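MCG133388, isoform CRA_f (Mus musculus, PDB 4ZPO) probably works as a calcium-dependent cell-adhesion protein that may help establish specific neuronal connections, represented here by its first three extracellular cadherin domains. Local coordinates at residues R33-G38 and V77-E82; E224-G229 and I273-P278; Q176-L181 and L198-V203. All blocks are in the same frame, centred on the assembly; numbering follows the deposited sequence.

Contact 1 (R33-G38 and V77-E82); sequences RRLRLG and VQVVTE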
# COMPACT_ATOMS: atom_id res chain seq x y z
N ARG A 33 -50.07 30.52 27.40
CA ARG A 33 -50.29 29.26 26.70
C ARG A 33 -49.17 28.26 27.00
O ARG A 33 -49.14 27.17 26.44
CB ARG A 33 -50.41 29.49 25.20
CG ARG A 33 -51.56 30.40 24.81
CD ARG A 33 -51.86 30.32 23.32
NE ARG A 33 -52.27 28.97 22.92
CZ ARG A 33 -52.61 28.63 21.69
NH1 ARG A 33 -52.59 29.54 20.72
NH2 ARG A 33 -52.97 27.39 21.42
N ARG A 34 -48.26 28.66 27.89
CA ARG A 34 -47.18 27.80 28.36
C ARG A 34 -46.36 27.19 27.23
O ARG A 34 -46.45 25.99 26.96
CB ARG A 34 -47.75 26.68 29.24
CG ARG A 34 -48.16 27.13 30.63
CD ARG A 34 -48.94 26.05 31.36
NE ARG A 34 -48.90 26.22 32.80
CZ ARG A 34 -49.61 25.48 33.66
NH1 ARG A 34 -50.42 24.54 33.21
NH2 ARG A 34 -49.50 25.71 34.97
N LEU A 35 -45.55 28.02 26.58
CA LEU A 35 -44.66 27.55 25.52
C LEU A 35 -43.68 26.55 26.11
O LEU A 35 -43.15 26.77 27.20
CB LEU A 35 -43.94 28.73 24.86
CG LEU A 35 -43.32 28.45 23.49
CD1 LEU A 35 -44.34 27.83 22.56
CD2 LEU A 35 -42.76 29.74 22.90
N ARG A 36 -43.44 25.46 25.39
CA ARG A 36 -42.78 24.31 25.99
C ARG A 36 -42.27 23.31 24.95
O ARG A 36 -42.91 23.10 23.92
CB ARG A 36 -43.76 23.62 26.95
CG ARG A 36 -43.21 22.43 27.71
CD ARG A 36 -44.33 21.45 28.00
NE ARG A 36 -45.60 22.14 28.24
CZ ARG A 36 -46.78 21.53 28.32
NH1 ARG A 36 -46.86 20.21 28.18
NH2 ARG A 36 -47.87 22.24 28.53
N LEU A 37 -41.12 22.70 25.23
CA LEU A 37 -40.66 21.57 24.44
C LEU A 37 -41.35 20.30 24.92
O LEU A 37 -41.69 20.19 26.10
CB LEU A 37 -39.14 21.42 24.53
CG LEU A 37 -38.30 22.39 23.69
CD1 LEU A 37 -36.82 22.16 23.92
CD2 LEU A 37 -38.64 22.24 22.21
N GLY A 38 -41.56 19.36 24.01
CA GLY A 38 -42.30 18.14 24.31
C GLY A 38 -41.83 17.38 25.54
O GLY A 38 -42.46 17.45 26.60
N VAL A 77 -38.48 17.64 16.88
CA VAL A 77 -38.79 18.10 18.23
C VAL A 77 -40.27 18.41 18.36
O VAL A 77 -40.96 18.64 17.36
CB VAL A 77 -37.97 19.35 18.62
CG1 VAL A 77 -36.49 18.99 18.74
CG2 VAL A 77 -38.16 20.46 17.60
N GLN A 78 -40.76 18.43 19.59
CA GLN A 78 -42.18 18.56 19.87
C GLN A 78 -42.47 19.84 20.64
O GLN A 78 -41.98 20.03 21.75
CB GLN A 78 -42.67 17.33 20.64
CG GLN A 78 -44.17 17.18 20.75
CD GLN A 78 -44.57 15.83 21.31
OE1 GLN A 78 -45.68 15.65 21.80
NE2 GLN A 78 -43.65 14.87 21.25
N VAL A 79 -43.26 20.72 20.05
CA VAL A 79 -43.61 21.99 20.69
C VAL A 79 -45.05 21.97 21.19
O VAL A 79 -45.99 21.77 20.41
CB VAL A 79 -43.41 23.18 19.73
CG1 VAL A 79 -43.93 24.46 20.37
CG2 VAL A 79 -41.95 23.32 19.36
N VAL A 80 -45.22 22.18 22.49
CA VAL A 80 -46.54 22.09 23.11
C VAL A 80 -47.05 23.44 23.61
O VAL A 80 -46.35 24.15 24.33
CB VAL A 80 -46.52 21.10 24.30
CG1 VAL A 80 -47.90 20.99 24.92
CG2 VAL A 80 -46.01 19.74 23.85
N THR A 81 -48.27 23.78 23.21
CA THR A 81 -48.95 24.97 23.72
C THR A 81 -50.31 24.57 24.27
O THR A 81 -50.98 23.69 23.73
CB THR A 81 -49.12 26.05 22.64
OG1 THR A 81 -49.88 25.52 21.55
CG2 THR A 81 -47.76 26.51 22.12
N GLU A 82 -50.73 25.23 25.35
CA GLU A 82 -51.99 24.89 26.00
C GLU A 82 -53.09 25.91 25.72
O GLU A 82 -52.81 27.04 25.34
CB GLU A 82 -51.79 24.76 27.51
CG GLU A 82 -50.86 23.64 27.93
CD GLU A 82 -50.78 23.49 29.44
OE1 GLU A 82 -51.77 23.83 30.13
OE2 GLU A 82 -49.73 23.04 29.94
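Three arginines of segment 33-38 converge on Glu82, two on its carboxylate and one on its backbone. The ionic pairs lie at the two carboxylate oxygens. Arg36 brings NH2 to OE2 in a salt bridge, while NH1 of Arg34 reaches OE1 at 3.4 Å, a salt bridge whose hydrogen bond is weak. Each guanidinium offers its edge, but the carboxylate is turned 70° out of the plane of Arg34 and 89° out of that of Arg36, so neither makes a flat, two-pronged pair. The bend of the Arg36 chain at chi3 also lays the group over Val80, whose CG1 sits against one face, off toward the rim, 3.5 Å from NH1.

Hydrogen bonds run from backbone and side chain alike. Glu82 N donates to Arg33 O over 2.7 Å, and NE of Arg33 answers to Glu82 O at 3.1 Å, nearly straight. With the Arg33 chain bent at chi3, NH2 goes on to a salt bridge with Glu86, whose carbonyl also takes Thr81 OG1. An alanine in place of Arg33 would probably leave Glu82 O without this side-chain donor and the Glu86 carboxylate without its charged mate. Further along, Val80 N binds Arg36 O at 2.9 Å, and Leu37 faces Val79 as an antiparallel non-hydrogen-bonded pair.

Between the apolar side chains it is Leu35 that does most of the touching. It swings CG anti to its own nitrogen (chi1 -162°), and CD1 meets Thr81 CG2 at 3.7 Å and Val79 CG1 at 4.0 Å, among Leu48 and Leu50.

The short edge strand 36-37 of this first cadherin domain is thus joined to strand 74-81 by few backbone bonds; toward Glu82 charge is added to them, one carboxylate probably being balanced by two arginines.

Contact 2 (E224-G229 and I273-P278); sequences ENTPPG and IHVLGP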
# COMPACT_ATOMS: atom_id res chain seq x y z
N GLU A 224 56.52 -27.15 -18.75
CA GLU A 224 56.51 -28.58 -19.01
C GLU A 224 56.75 -29.37 -17.73
O GLU A 224 56.29 -30.50 -17.59
CB GLU A 224 57.56 -28.94 -20.06
CG GLU A 224 57.54 -30.39 -20.51
CD GLU A 224 58.57 -30.68 -21.58
OE1 GLU A 224 59.32 -29.76 -21.96
OE2 GLU A 224 58.63 -31.84 -22.05
N ASN A 225 57.46 -28.76 -16.79
CA ASN A 225 57.81 -29.42 -15.54
C ASN A 225 56.96 -28.97 -14.36
O ASN A 225 57.45 -28.89 -13.23
CB ASN A 225 59.29 -29.19 -15.22
CG ASN A 225 59.64 -27.72 -15.10
OD1 ASN A 225 59.07 -26.88 -15.81
ND2 ASN A 225 60.57 -27.40 -14.21
N THR A 226 55.69 -28.69 -14.61
CA THR A 226 54.78 -28.28 -13.55
C THR A 226 54.46 -29.46 -12.63
O THR A 226 53.85 -30.44 -13.06
CB THR A 226 53.46 -27.71 -14.12
OG1 THR A 226 53.75 -26.60 -14.98
CG2 THR A 226 52.56 -27.24 -12.99
N PRO A 227 54.87 -29.36 -11.36
CA PRO A 227 54.70 -30.44 -10.39
C PRO A 227 53.24 -30.63 -9.97
O PRO A 227 52.47 -29.67 -9.97
CB PRO A 227 55.55 -29.98 -9.20
CG PRO A 227 55.50 -28.49 -9.28
CD PRO A 227 55.49 -28.17 -10.75
N PRO A 228 52.87 -31.87 -9.61
CA PRO A 228 51.52 -32.18 -9.13
C PRO A 228 51.16 -31.39 -7.87
O PRO A 228 51.97 -31.31 -6.94
CB PRO A 228 51.60 -33.68 -8.82
CG PRO A 228 52.70 -34.19 -9.68
CD PRO A 228 53.70 -33.08 -9.73
N GLY A 229 49.97 -30.81 -7.86
CA GLY A 229 49.51 -30.04 -6.71
C GLY A 229 49.55 -28.54 -6.95
O GLY A 229 49.03 -27.77 -6.15
N ILE A 273 41.45 -24.81 -9.56
CA ILE A 273 41.85 -25.85 -10.49
C ILE A 273 43.30 -26.24 -10.29
O ILE A 273 44.20 -25.41 -10.40
CB ILE A 273 41.64 -25.42 -11.95
CG1 ILE A 273 40.15 -25.18 -12.23
CG2 ILE A 273 42.19 -26.46 -12.91
CD1 ILE A 273 39.84 -24.89 -13.68
N HIS A 274 43.53 -27.51 -9.98
CA HIS A 274 44.88 -28.01 -9.74
C HIS A 274 45.33 -28.98 -10.82
O HIS A 274 44.53 -29.75 -11.35
CB HIS A 274 44.96 -28.70 -8.37
CG HIS A 274 44.69 -27.79 -7.21
ND1 HIS A 274 45.69 -27.12 -6.55
CD2 HIS A 274 43.53 -27.45 -6.60
CE1 HIS A 274 45.17 -26.40 -5.58
NE2 HIS A 274 43.86 -26.58 -5.58
N VAL A 275 46.62 -28.94 -11.15
CA VAL A 275 47.21 -29.94 -12.03
C VAL A 275 47.71 -31.10 -11.16
O VAL A 275 48.44 -30.89 -10.19
CB VAL A 275 48.35 -29.36 -12.89
CG1 VAL A 275 49.30 -28.53 -12.04
CG2 VAL A 275 49.10 -30.48 -13.60
N LEU A 276 47.30 -32.31 -11.51
CA LEU A 276 47.57 -33.47 -10.67
C LEU A 276 48.34 -34.55 -11.42
O LEU A 276 48.91 -35.46 -10.81
CB LEU A 276 46.25 -34.05 -10.15
CG LEU A 276 45.34 -33.04 -9.44
CD1 LEU A 276 43.90 -33.51 -9.44
CD2 LEU A 276 45.82 -32.79 -8.01
N GLY A 277 48.37 -34.45 -12.74
CA GLY A 277 49.06 -35.43 -13.56
C GLY A 277 50.28 -34.86 -14.26
O GLY A 277 50.56 -33.66 -14.17
N PRO A 278 51.03 -35.73 -14.96
CA PRO A 278 52.24 -35.33 -15.69
C PRO A 278 51.92 -34.71 -17.05
O PRO A 278 50.93 -35.08 -17.68
CB PRO A 278 52.98 -36.65 -15.86
CG PRO A 278 51.90 -37.67 -15.94
CD PRO A 278 50.80 -37.18 -15.03
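His274 meets Gly229 with the edge of its imidazole: the carbonyl O of Gly229 lies near the ring plane and takes a weak hydrogen bond from ND1 at 3.4 Å, bent to 151°. CG of His274 stands anti to its carbonyl carbon (chi1 -63°), which carries the ring out beside the glycine. The firmer tie is between backbones. Gly229 N donates to Val275 O at 2.8 Å, and CA of Pro228 makes a CA-H...O contact with the same oxygen at 3.5 Å. Gly229 has a positive phi, and a CB on this residue would crowd the carbonyl O of Pro228.

Carbon contacts are few. CG1 of Val275, set between its own nitrogen and carbonyl carbon (chi1 47°), comes up to CG2 of Thr226 at 3.6 Å, while the Thr226 hydroxyl is held by Pro223 O. The ring of Pro228 rests CB on Leu276 O at 3.8 Å.

In this third cadherin domain segment 224-229 is part of the loop between strands 217-221 and 231-238; its Glu224 is a calcium ligand in a structure of this protein, though no ion is bound there here. The loop closes over the end of strand 272-275, which runs between strands 231-238 and 264-266: Val275 pairs with Thr230, His274 with Gly265, and Leu276 bonds back to Leu263 at the end of helix 258-263.

Contact 3 (Q176-L181 and L198-V203); sequences QARHQL and LISVIV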
# COMPACT_ATOMS: atom_id res chain seq x y z
N GLN A 176 16.41 -2.90 -6.47
CA GLN A 176 15.93 -2.53 -5.15
C GLN A 176 14.90 -3.54 -4.65
O GLN A 176 13.92 -3.84 -5.33
CB GLN A 176 15.33 -1.12 -5.16
CG GLN A 176 14.36 -0.85 -6.30
CD GLN A 176 13.65 0.48 -6.15
OE1 GLN A 176 13.39 0.94 -5.03
NE2 GLN A 176 13.32 1.11 -7.27
N ALA A 177 15.13 -4.06 -3.45
CA ALA A 177 14.28 -5.11 -2.89
C ALA A 177 13.08 -4.54 -2.15
O ALA A 177 12.26 -5.28 -1.61
CB ALA A 177 15.09 -6.00 -1.97
N ARG A 178 12.96 -3.21 -2.14
CA ARG A 178 11.87 -2.55 -1.44
C ARG A 178 11.37 -1.30 -2.15
O ARG A 178 12.16 -0.53 -2.70
CB ARG A 178 12.28 -2.19 -0.01
CG ARG A 178 12.00 -3.27 1.02
CD ARG A 178 12.36 -2.79 2.42
NE ARG A 178 11.76 -1.50 2.72
CZ ARG A 178 10.66 -1.33 3.46
NH1 ARG A 178 10.19 -0.11 3.68
NH2 ARG A 178 10.05 -2.38 3.98
N HIS A 179 10.06 -1.10 -2.13
CA HIS A 179 9.44 0.12 -2.63
C HIS A 179 8.49 0.68 -1.58
O HIS A 179 7.67 -0.05 -1.03
CB HIS A 179 8.69 -0.13 -3.94
CG HIS A 179 9.56 -0.57 -5.07
ND1 HIS A 179 9.95 -1.88 -5.24
CD2 HIS A 179 10.11 0.12 -6.09
CE1 HIS A 179 10.71 -1.98 -6.32
NE2 HIS A 179 10.82 -0.77 -6.85
N GLN A 180 8.61 1.98 -1.30
CA GLN A 180 7.70 2.63 -0.37
C GLN A 180 6.77 3.59 -1.09
O GLN A 180 7.21 4.56 -1.70
CB GLN A 180 8.48 3.37 0.72
CG GLN A 180 9.02 2.47 1.82
CD GLN A 180 9.39 3.24 3.07
OE1 GLN A 180 9.68 2.65 4.11
NE2 GLN A 180 9.39 4.56 2.97
N LEU A 181 5.47 3.32 -1.01
CA LEU A 181 4.47 4.15 -1.66
C LEU A 181 3.51 4.75 -0.63
O LEU A 181 3.27 4.16 0.42
CB LEU A 181 3.69 3.34 -2.70
CG LEU A 181 4.54 2.58 -3.73
CD1 LEU A 181 3.65 1.87 -4.74
CD2 LEU A 181 5.51 3.52 -4.43
N LEU A 198 0.93 4.12 4.53
CA LEU A 198 2.27 3.85 4.02
C LEU A 198 2.41 2.41 3.54
O LEU A 198 2.50 1.48 4.35
CB LEU A 198 3.32 4.16 5.10
CG LEU A 198 4.78 4.33 4.68
CD1 LEU A 198 5.52 3.00 4.63
CD2 LEU A 198 4.87 5.05 3.34
N ILE A 199 2.45 2.23 2.23
CA ILE A 199 2.59 0.91 1.63
C ILE A 199 4.05 0.60 1.32
O ILE A 199 4.68 1.29 0.52
CB ILE A 199 1.76 0.77 0.34
CG1 ILE A 199 0.31 1.17 0.59
CG2 ILE A 199 1.85 -0.65 -0.21
CD1 ILE A 199 -0.51 1.28 -0.67
N SER A 200 4.58 -0.45 1.94
CA SER A 200 5.95 -0.87 1.69
C SER A 200 5.97 -2.20 0.95
O SER A 200 5.70 -3.25 1.53
CB SER A 200 6.74 -0.97 2.99
OG SER A 200 6.25 -2.01 3.81
N VAL A 201 6.29 -2.16 -0.34
CA VAL A 201 6.33 -3.36 -1.17
C VAL A 201 7.63 -4.12 -0.97
O VAL A 201 8.71 -3.59 -1.24
CB VAL A 201 6.16 -3.02 -2.66
CG1 VAL A 201 6.29 -4.28 -3.51
CG2 VAL A 201 4.82 -2.35 -2.91
N ILE A 202 7.52 -5.36 -0.51
CA ILE A 202 8.69 -6.22 -0.35
C ILE A 202 8.84 -7.13 -1.57
O ILE A 202 8.02 -8.02 -1.79
CB ILE A 202 8.60 -7.08 0.92
CG1 ILE A 202 8.17 -6.23 2.12
CG2 ILE A 202 9.92 -7.78 1.19
CD1 ILE A 202 9.16 -5.16 2.48
N VAL A 203 9.89 -6.91 -2.35
CA VAL A 203 10.13 -7.72 -3.53
C VAL A 203 10.79 -9.04 -3.15
O VAL A 203 11.96 -9.08 -2.77
CB VAL A 203 11.02 -6.99 -4.56
CG1 VAL A 203 11.28 -7.89 -5.76
CG2 VAL A 203 10.36 -5.70 -5.00
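Arg178 and Ile202 run alongside each other, in the same direction, on one face of the sheet. The arginine chain turns at chi3 (51°), folding its guanidinium back over the neighbouring strand, where NH2 lies by CD1 of Ile202 and NH1 is 3.6 Å from Ser200 CB; the aliphatic CG also rests on Ile202 CD1 at 3.7 Å. Gln180 and Ser200 continue this face, and the Gln180 side chain slants across that of Leu198, its CD 4.2 Å from Leu198 CD1.

On the other face His179, Leu181, Ile199 and Val201 are buried. The imidazole of His179 takes CG2 of Val203 at its edge, near the ring plane, 3.8 Å from ND1, the two side chains meeting at an angle. His148 meets the same ring with its plane steeply turned. CB of His179 stands 4.0 Å from CB of Val201, and Phe149 packs against both Val201 and Leu181.

Between the faces the backbones are regularly bonded: His179 and Val201 exchange bonds both ways, as do Leu181 and Ile199, and Val203 N donates to Ala177 O at 3.0 Å. The strands run antiparallel at 164°.

This is the last hairpin, strands F and G, of the cadherin beta sandwich, here in the second domain. Strand 194-204 also pairs with parallel strand 108-114, and at its far end Val203 lies close to Glu115, a ligand of the calcium ions joining the second and third domains.

The three contacts belong to three successive cadherin domains strung along an elongated chain, with centres of contacts 1 and 2 about 116 Å apart on opposite sides of the chain's centre; none touches another. Contacts 1 and 3 use equivalent sheets: in each the penultimate strand of its domain takes part, paired with a short edge strand in contact 1 and with the last strand in contact 3. Both are partly buried, but contact 3 relies on regular backbone pairing over a buried, largely apolar face, whereas contact 1 adds arginine-glutamate charge to a few backbone bonds. Contact 2 is the surface case: a proline-rich loop meets the end of a strand through two hydrogen bonds and little side-chain packing.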